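Uncharacterized protein (Bacteroides caccae, PDB 3NO2) is of unknown function but folds as a six-bladed beta-propeller, each blade a four-stranded antiparallel sheet. Local coordinates at residues 31-36 with 50-55; 100-105 with 111-116. All coordinates share one frame; numbering follows the deposited sequence. Where two conformers were deposited one is given.

Contact 1: 31-36 with 50-55; sequences YPLEKG and ILFSYS
Phe52 meets two side chains of 31-36 with one end of its ring, and that small apolar cluster is the tight part of the contact. Its CZ lies 3.8 Å from CE1 of Tyr31, and the neighbouring ring atom CE2 lies 3.6 Å from CD2 of Leu33. The two aromatic side chains cross at about a right angle, yet their rings are neither stacked nor edge-to-face: the planes are inclined at 61°, with centroids 5.8 Å apart. Tyr31 extends away from its own backbone nitrogen (chi1 -176°), which carries the ring across toward the other strand, while CD of Pro32 lies above one face, toward the rim of the ring. Leu33 and Phe52 run past each other in opposite directions, with a single methyl branch of the leucine making the touch.

No hydrogen bond joins the two segments, as expected where strands of different sheets face each other. Strand 26-32 is the outermost strand of one propeller blade and strand 50-53 an inner strand of the next, so the contact is packing between adjacent blades. Ile17 of strand 16-21 and Lys59 of strand 57-61 also touch Phe52, one from each blade.

Toward Gly36 the side-chain contact thins, although the backbones are no farther apart there than at Tyr31. The carbonyl oxygens Gly36 O and Tyr54 O approach only to 4.5 Å, and the buried Tyr54 side chain, which has two conformers, turns to other partners: its ring stacks with Trp37 and its hydroxyl is hydrogen-bonded to Asn70. On this looser side Gly36, with a positive phi of 91°, is exposed to solvent.

Contact 2: 100-105 with 111-116; sequences TILEVN and LSKTEF
Leu111 and Ser112 both face Glu103, forming a classic beta bulge. Glu103 O accepts a bond from Leu111 N at 2.7 Å and a weak one from Ser112 N at 3.4 Å. The leucine side chain crosses that of Asn105 at about a right angle, its methyls against the asparagine CB. Ser112 O accepts a bond from Glu103 N, which stands 39° out of the carbonyl plane, and in one of its two conformers the serine OG packs against Glu103 CB. At Lys113 the chain is fully extended, lying alongside Leu102 with CG 3.6 Å from the leucine CD2; its ammonium reaches Glu115 in a salt bridge. Thr114 pairs with Ile101 through two nearly straight backbone bonds, Ile101 N to Thr114 O being 2.8 Å long. Glu115 runs beside Thr100, and a water 2.7 Å from both Thr100 OG1 and Glu115 OE2 links them, donating to the carboxylate. Phe116 CG sits between its backbone N and carbonyl carbon (chi1 63°), and the ring end nears the partner strand, where CE1 meets Ile101 CD1 obliquely at 3.7 Å. This antiparallel hairpin forms the outer half of a propeller blade: strand 90-95 continues the sheet beyond 99-104, Ile71 of strand 67-72 packs on Leu102, and on the opposite face Tyr138 of strand 138-142 touches Ile101, Ser112 and Thr114, its hydroxyl hydrogen-bonded to Glu103 OE2, which is also salt-bridged to Lys132.

In the fold
Contacts 1 and 2 illustrate packing between blades and pairing within one. Their centres lie about 14 and 18 Å from the centre of the chain; contact 1 is mostly buried, whereas contact 2 includes an edge strand that is only partly exposed, at Leu111, Lys113 and Glu115. Contact 1 buries 172 Å², mainly through apolar packing and with no hydrogen bond between the segments. Contact 2 buries 555 Å²: backbone hydrogen bonds and a bridging water join its strands, while a salt bridge runs along the edge strand itself. They share no strand and do not touch, their nearest atoms being about 7 Å apart, but strand 50-53 and the hairpin 99-116 belong to successive blades.

Contact 1: 31-36 with 50-55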
ATOM      1  N   TYR A  31      14.839   2.820   9.728  1.00  9.59           N
ATOM      2  CA  TYR A  31      15.809   2.246   8.790  1.00  8.38           C
ATOM      3  C   TYR A  31      15.879   3.174   7.587  1.00  9.75           C
ATOM      4  O   TYR A  31      14.843   3.643   7.085  1.00  9.10           O
ATOM      5  CB  TYR A  31      15.348   0.853   8.381  1.00 10.44           C
ATOM      6  CG  TYR A  31      16.286   0.075   7.484  1.00  8.89           C
ATOM      7  CD1 TYR A  31      16.231   0.192   6.097  1.00 10.07           C
ATOM      8  CD2 TYR A  31      17.249  -0.773   8.020  1.00 10.15           C
ATOM      9  CE1 TYR A  31      17.073  -0.510   5.269  1.00  9.11           C
ATOM     10  CE2 TYR A  31      18.121  -1.503   7.191  1.00  9.48           C
ATOM     11  CZ  TYR A  31      18.027  -1.360   5.801  1.00  9.75           C
ATOM     12  OH  TYR A  31      18.848  -2.076   4.959  1.00 10.78           O
ATOM     13  N   PRO A  32      17.087   3.497   7.113  1.00 10.44           N
ATOM     14  CA  PRO A  32      17.226   4.533   6.103  1.00 11.11           C
ATOM     15  C   PRO A  32      16.940   4.053   4.680  1.00  9.78           C
ATOM     16  O   PRO A  32      17.187   2.893   4.311  1.00 11.52           O
ATOM     17  CB  PRO A  32      18.702   4.907   6.222  1.00 13.16           C
ATOM     18  CG  PRO A  32      19.349   3.626   6.581  1.00 14.11           C
ATOM     19  CD  PRO A  32      18.392   2.948   7.550  1.00 11.36           C
ATOM     20  N   LEU A  33      16.403   4.963   3.869  1.00  8.26           N
ATOM     21  CA  LEU A  33      16.278   4.755   2.443  1.00  8.09           C
ATOM     22  C   LEU A  33      17.369   5.585   1.748  1.00 10.79           C
ATOM     23  O   LEU A  33      17.742   6.666   2.210  1.00 13.23           O
ATOM     24  CB  LEU A  33      14.902   5.148   1.933  1.00  8.46           C
ATOM     25  CG  LEU A  33      13.733   4.433   2.617  1.00  9.28           C
ATOM     26  CD1 LEU A  33      12.421   4.925   2.052  1.00 10.34           C
ATOM     27  CD2 LEU A  33      13.824   2.904   2.446  1.00 12.19           C
ATOM     28  N   GLU A  34      17.805   5.126   0.588  1.00  8.80           N
ATOM     29  CA  GLU A  34      18.894   5.776  -0.156  1.00  8.07           C
ATOM     30  C   GLU A  34      18.395   6.768  -1.184  1.00 10.48           C
ATOM     31  O   GLU A  34      17.208   6.851  -1.506  1.00 10.57           O
ATOM     32  CB  GLU A  34      19.729   4.685  -0.842  1.00  7.97           C
ATOM     33  CG  GLU A  34      20.208   3.616   0.137  1.00 10.66           C
ATOM     34  CD  GLU A  34      21.115   4.128   1.232  1.00 12.23           C
ATOM     35  OE1 GLU A  34      21.988   4.982   0.928  1.00 15.47           O
ATOM     36  OE2 GLU A  34      21.013   3.680   2.380  1.00 11.70           O
ATOM     37  N   LYS A  35      19.333   7.544  -1.722  1.00  9.83           N
ATOM     38  CA  LYS A  35      19.046   8.504  -2.757  1.00 11.59           C
ATOM     39  C   LYS A  35      18.418   7.858  -3.948  1.00  8.60           C
ATOM     40  O   LYS A  35      18.922   6.889  -4.535  1.00 10.53           O
ATOM     41  CB  LYS A  35      20.342   9.197  -3.187  1.00 13.69           C
ATOM     42  CG  LYS A  35      20.124  10.330  -4.174  1.00 20.76           C
ATOM     43  CD  LYS A  35      21.442  11.013  -4.568  1.00 26.95           C
ATOM     44  CE  LYS A  35      21.220  12.142  -5.599  1.00 36.92           C
ATOM     45  NZ  LYS A  35      22.542  12.655  -6.124  1.00 37.85           N
ATOM     46  N   GLY A  36      17.259   8.395  -4.348  1.00 11.12           N
ATOM     47  CA  GLY A  36      16.526   7.854  -5.479  1.00 12.65           C
ATOM     48  C   GLY A  36      15.508   6.780  -5.107  1.00 12.14           C
ATOM     49  O   GLY A  36      14.725   6.333  -5.976  1.00 14.52           O
ATOM     50  N   ILE A  50      10.838  -7.648   8.112  1.00  7.97           N
ATOM     51  CA  ILE A  50      10.341  -6.437   7.470  1.00  7.88           C
ATOM     52  C   ILE A  50      10.637  -6.511   5.968  1.00  8.34           C
ATOM     53  O   ILE A  50      11.784  -6.710   5.562  1.00  8.67           O
ATOM     54  CB  ILE A  50      11.027  -5.222   8.080  1.00  8.94           C
ATOM     55  CG1 ILE A  50      10.535  -5.028   9.512  1.00  9.63           C
ATOM     56  CG2 ILE A  50      10.744  -3.954   7.267  1.00 10.57           C
ATOM     57  CD1 ILE A  50      11.542  -4.288  10.373  1.00 15.17           C
ATOM     58  N   LEU A  51       9.590  -6.379   5.144  1.00  7.72           N
ATOM     59  CA  LEU A  51       9.674  -6.369   3.690  1.00  6.58           C
ATOM     60  C   LEU A  51       9.324  -4.950   3.218  1.00  6.49           C
ATOM     61  O   LEU A  51       8.353  -4.357   3.732  1.00  7.16           O
ATOM     62  CB  LEU A  51       8.622  -7.332   3.126  1.00  8.00           C
ATOM     63  CG  LEU A  51       8.413  -7.318   1.614  1.00  8.26           C
ATOM     64  CD1 LEU A  51       9.653  -7.799   0.820  1.00 11.10           C
ATOM     65  CD2 LEU A  51       7.163  -8.161   1.256  1.00  9.23           C
ATOM     66  N   PHE A  52      10.081  -4.397   2.286  1.00  6.21           N
ATOM     67  CA  PHE A  52       9.692  -3.112   1.700  1.00  5.92           C
ATOM     68  C   PHE A  52      10.122  -3.018   0.277  1.00  6.94           C
ATOM     69  O   PHE A  52      11.167  -3.558  -0.112  1.00  6.96           O
ATOM     70  CB  PHE A  52      10.205  -1.905   2.541  1.00  5.43           C
ATOM     71  CG  PHE A  52      11.700  -1.723   2.592  1.00  7.16           C
ATOM     72  CD1 PHE A  52      12.483  -2.448   3.479  1.00  7.17           C
ATOM     73  CD2 PHE A  52      12.304  -0.839   1.757  1.00  7.67           C
ATOM     74  CE1 PHE A  52      13.849  -2.239   3.513  1.00  7.87           C
ATOM     75  CE2 PHE A  52      13.670  -0.632   1.785  1.00  7.51           C
ATOM     76  CZ  PHE A  52      14.443  -1.351   2.652  1.00  8.67           C
ATOM     77  N   SER A  53       9.373  -2.239  -0.499  1.00  5.64           N
ATOM     78  CA  SER A  53       9.790  -1.833  -1.835  1.00  5.64           C
ATOM     79  C   SER A  53      10.380  -0.449  -1.768  1.00  5.77           C
ATOM     80  O   SER A  53      10.025   0.389  -0.905  1.00  6.09           O
ATOM     81  CB  SER A  53       8.673  -1.872  -2.872  1.00  6.84           C
ATOM     82  OG  SER A  53       7.618  -1.005  -2.539  1.00  7.29           O
ATOM     83  N   TYR A  54      11.274  -0.185  -2.708  0.50  5.85           N
ATOM     84  CA  TYR A  54      11.991   1.070  -2.723  0.50  6.48           C
ATOM     85  C   TYR A  54      12.256   1.631  -4.118  0.50  6.63           C
ATOM     86  O   TYR A  54      13.137   2.479  -4.310  0.50  6.88           O
ATOM     87  CB  TYR A  54      13.255   0.990  -1.877  0.50  6.43           C
ATOM     88  CG  TYR A  54      14.300  -0.023  -2.287  0.50  7.47           C
ATOM     89  CD1 TYR A  54      15.308   0.326  -3.159  0.50  5.86           C
ATOM     90  CD2 TYR A  54      14.342  -1.287  -1.729  0.50  5.94           C
ATOM     91  CE1 TYR A  54      16.302  -0.569  -3.519  0.50  8.44           C
ATOM     92  CE2 TYR A  54      15.350  -2.206  -2.087  0.50  6.13           C
ATOM     93  CZ  TYR A  54      16.302  -1.826  -2.992  0.50  8.47           C
ATOM     94  OH  TYR A  54      17.324  -2.676  -3.350  0.50  8.90           O
ATOM     95  N   SER A  55      11.443   1.175  -5.082  1.00  5.55           N
ATOM     96  CA  SER A  55      11.478   1.619  -6.491  1.00  6.60           C
ATOM     97  C   SER A  55      12.592   0.969  -7.258  1.00  5.45           C
ATOM     98  O   SER A  55      12.371   0.288  -8.273  1.00  6.61           O
ATOM     99  CB  SER A  55      11.459   3.151  -6.646  1.00  7.40           C
ATOM    100  OG  SER A  55      11.074   3.462  -7.990  1.00  7.76           O
TER

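Contact 2: 100-105 with 111-116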
ATOM      1  N   THR A 100       5.825  -6.678 -13.985  1.00  6.53           N
ATOM      2  CA  THR A 100       6.173  -8.032 -13.516  1.00  6.32           C
ATOM      3  C   THR A 100       5.777  -8.186 -12.053  1.00  6.58           C
ATOM      4  O   THR A 100       6.083  -7.331 -11.222  1.00  6.78           O
ATOM      5  CB  THR A 100       7.671  -8.267 -13.649  1.00  6.98           C
ATOM      6  OG1 THR A 100       8.058  -8.079 -15.029  1.00  6.99           O
ATOM      7  CG2 THR A 100       8.065  -9.653 -13.233  1.00  7.16           C
ATOM      8  N   ILE A 101       5.112  -9.297 -11.746  1.00  6.43           N
ATOM      9  CA  ILE A 101       4.763  -9.725 -10.397  1.00  6.17           C
ATOM     10  C   ILE A 101       5.572 -10.974 -10.072  1.00  6.89           C
ATOM     11  O   ILE A 101       5.679 -11.886 -10.915  1.00  7.39           O
ATOM     12  CB  ILE A 101       3.260 -10.042 -10.323  1.00  6.88           C
ATOM     13  CG1 ILE A 101       2.417  -8.804 -10.581  1.00  8.55           C
ATOM     14  CG2 ILE A 101       2.890 -10.720  -8.983  1.00  7.88           C
ATOM     15  CD1 ILE A 101       0.952  -9.123 -10.981  1.00  9.41           C
ATOM     16  N   LEU A 102       6.158 -11.023  -8.894  1.00  6.03           N
ATOM     17  CA  LEU A 102       6.871 -12.203  -8.376  1.00  6.18           C
ATOM     18  C   LEU A 102       6.303 -12.568  -7.028  1.00  7.63           C
ATOM     19  O   LEU A 102       6.067 -11.702  -6.168  1.00  7.99           O
ATOM     20  CB  LEU A 102       8.354 -11.903  -8.206  1.00  7.23           C
ATOM     21  CG  LEU A 102       9.132 -11.419  -9.429  1.00  6.25           C
ATOM     22  CD1 LEU A 102      10.555 -10.980  -8.976  1.00 10.05           C
ATOM     23  CD2 LEU A 102       9.180 -12.531 -10.551  1.00  8.51           C
ATOM     24  N   GLU A 103       6.104 -13.867  -6.805  1.00  7.20           N
ATOM     25  CA  GLU A 103       5.911 -14.397  -5.453  1.00  8.01           C
ATOM     26  C   GLU A 103       7.232 -14.994  -5.034  1.00  6.83           C
ATOM     27  O   GLU A 103       7.905 -15.649  -5.838  1.00  7.97           O
ATOM     28  CB  GLU A 103       4.759 -15.414  -5.411  1.00  8.09           C
ATOM     29  CG  GLU A 103       3.452 -14.750  -5.744  1.00  8.34           C
ATOM     30  CD  GLU A 103       2.234 -15.607  -5.641  1.00 11.26           C
ATOM     31  OE1 GLU A 103       2.308 -16.683  -5.002  1.00 14.87           O
ATOM     32  OE2 GLU A 103       1.169 -15.202  -6.163  1.00 11.34           O
ATOM     33  N   VAL A 104       7.628 -14.768  -3.799  1.00  7.73           N
ATOM     34  CA  VAL A 104       9.003 -15.012  -3.352  1.00  8.36           C
ATOM     35  C   VAL A 104       8.939 -15.639  -1.963  1.00 10.05           C
ATOM     36  O   VAL A 104       8.109 -15.251  -1.132  1.00 10.76           O
ATOM     37  CB  VAL A 104       9.812 -13.695  -3.270  1.00  9.73           C
ATOM     38  CG1 VAL A 104      11.261 -13.899  -2.853  1.00 13.38           C
ATOM     39  CG2 VAL A 104       9.729 -12.952  -4.652  1.00 10.90           C
ATOM     40  N   ASN A 105       9.758 -16.648  -1.692  1.00  8.81           N
ATOM     41  CA  ASN A 105       9.788 -17.230  -0.360  1.00 10.61           C
ATOM     42  C   ASN A 105      10.704 -16.450   0.558  1.00 11.02           C
ATOM     43  O   ASN A 105      11.340 -15.469   0.129  1.00 10.77           O
ATOM     44  CB  ASN A 105      10.102 -18.757  -0.408  1.00 11.05           C
ATOM     45  CG  ASN A 105      11.474 -19.069  -0.846  1.00 10.61           C
ATOM     46  OD1 ASN A 105      12.390 -18.233  -0.907  1.00 11.00           O
ATOM     47  ND2 ASN A 105      11.667 -20.373  -1.221  1.00 13.03           N
ATOM     48  N   LEU A 111       8.968 -18.049  -6.529  1.00  7.54           N
ATOM     49  CA  LEU A 111       7.943 -19.091  -6.529  1.00  9.66           C
ATOM     50  C   LEU A 111       7.019 -19.016  -7.723  1.00 11.11           C
ATOM     51  O   LEU A 111       6.428 -20.042  -8.135  1.00 14.91           O
ATOM     52  CB  LEU A 111       7.075 -18.994  -5.268  1.00 10.07           C
ATOM     53  CG  LEU A 111       7.804 -19.088  -3.938  1.00  9.57           C
ATOM     54  CD1 LEU A 111       6.802 -18.898  -2.798  1.00 13.14           C
ATOM     55  CD2 LEU A 111       8.557 -20.389  -3.840  1.00 11.56           C
ATOM     56  N   SER A 112       6.868 -17.827  -8.274  0.50  9.46           N
ATOM     57  CA  SER A 112       6.143 -17.668  -9.508  0.50  9.57           C
ATOM     58  C   SER A 112       6.410 -16.308 -10.077  0.50  8.45           C
ATOM     59  O   SER A 112       6.931 -15.421  -9.391  0.50  8.40           O
ATOM     60  CB  SER A 112       4.640 -17.842  -9.310  0.50 10.69           C
ATOM     61  OG  SER A 112       4.067 -16.774  -8.583  0.50 17.24           O
ATOM     62  N   LYS A 113       6.058 -16.174 -11.342  1.00  8.16           N
ATOM     63  CA  LYS A 113       6.268 -14.943 -12.097  1.00  7.88           C
ATOM     64  C   LYS A 113       5.131 -14.715 -13.035  1.00  7.43           C
ATOM     65  O   LYS A 113       4.717 -15.665 -13.743  1.00  9.22           O
ATOM     66  CB  LYS A 113       7.548 -15.047 -12.881  1.00  8.88           C
ATOM     67  CG  LYS A 113       7.876 -13.844 -13.690  1.00  9.24           C
ATOM     68  CD  LYS A 113       9.234 -14.070 -14.424  1.00 14.39           C
ATOM     69  CE  LYS A 113       9.699 -12.887 -15.163  1.00 15.88           C
ATOM     70  NZ  LYS A 113      10.949 -13.323 -15.976  1.00 14.96           N
ATOM     71  N   THR A 114       4.618 -13.493 -13.100  1.00  7.34           N
ATOM     72  CA  THR A 114       3.618 -13.061 -14.050  1.00  7.42           C
ATOM     73  C   THR A 114       4.060 -11.794 -14.725  1.00  8.91           C
ATOM     74  O   THR A 114       4.508 -10.853 -14.053  1.00  8.33           O
ATOM     75  CB  THR A 114       2.283 -12.821 -13.305  1.00  9.02           C
ATOM     76  OG1 THR A 114       1.870 -14.072 -12.725  1.00  9.13           O
ATOM     77  CG2 THR A 114       1.166 -12.230 -14.242  1.00  9.66           C
ATOM     78  N   GLU A 115       3.982 -11.737 -16.042  1.00  8.22           N
ATOM     79  CA  GLU A 115       4.266 -10.548 -16.826  1.00  8.76           C
ATOM     80  C   GLU A 115       3.004 -10.081 -17.543  1.00  9.08           C
ATOM     81  O   GLU A 115       2.233 -10.906 -18.065  1.00  9.15           O
ATOM     82  CB  GLU A 115       5.351 -10.823 -17.854  1.00  8.53           C
ATOM     83  CG  GLU A 115       6.709 -11.108 -17.251  1.00  9.79           C
ATOM     84  CD  GLU A 115       7.795 -11.427 -18.281  1.00 11.33           C
ATOM     85  OE1 GLU A 115       7.445 -11.839 -19.397  1.00 17.46           O
ATOM     86  OE2 GLU A 115       8.974 -11.286 -17.971  1.00 12.59           O
ATOM     87  N   PHE A 116       2.791  -8.769 -17.613  1.00  8.11           N
ATOM     88  CA  PHE A 116       1.669  -8.220 -18.353  1.00  8.33           C
ATOM     89  C   PHE A 116       2.056  -6.824 -18.822  1.00  8.23           C
ATOM     90  O   PHE A 116       2.879  -6.134 -18.218  1.00  8.80           O
ATOM     91  CB  PHE A 116       0.398  -8.222 -17.490  1.00  8.49           C
ATOM     92  CG  PHE A 116       0.474  -7.349 -16.247  1.00  8.15           C
ATOM     93  CD1 PHE A 116       1.101  -7.793 -15.108  1.00  8.28           C
ATOM     94  CD2 PHE A 116      -0.130  -6.108 -16.221  1.00  9.97           C
ATOM     95  CE1 PHE A 116       1.181  -7.007 -13.981  1.00  9.54           C
ATOM     96  CE2 PHE A 116      -0.058  -5.328 -15.071  1.00  9.48           C
ATOM     97  CZ  PHE A 116       0.597  -5.782 -13.969  1.00  9.89           C
TER
HETATM   98  O   HOH W   1      10.017  -9.458 -16.307  1.00 11.10           O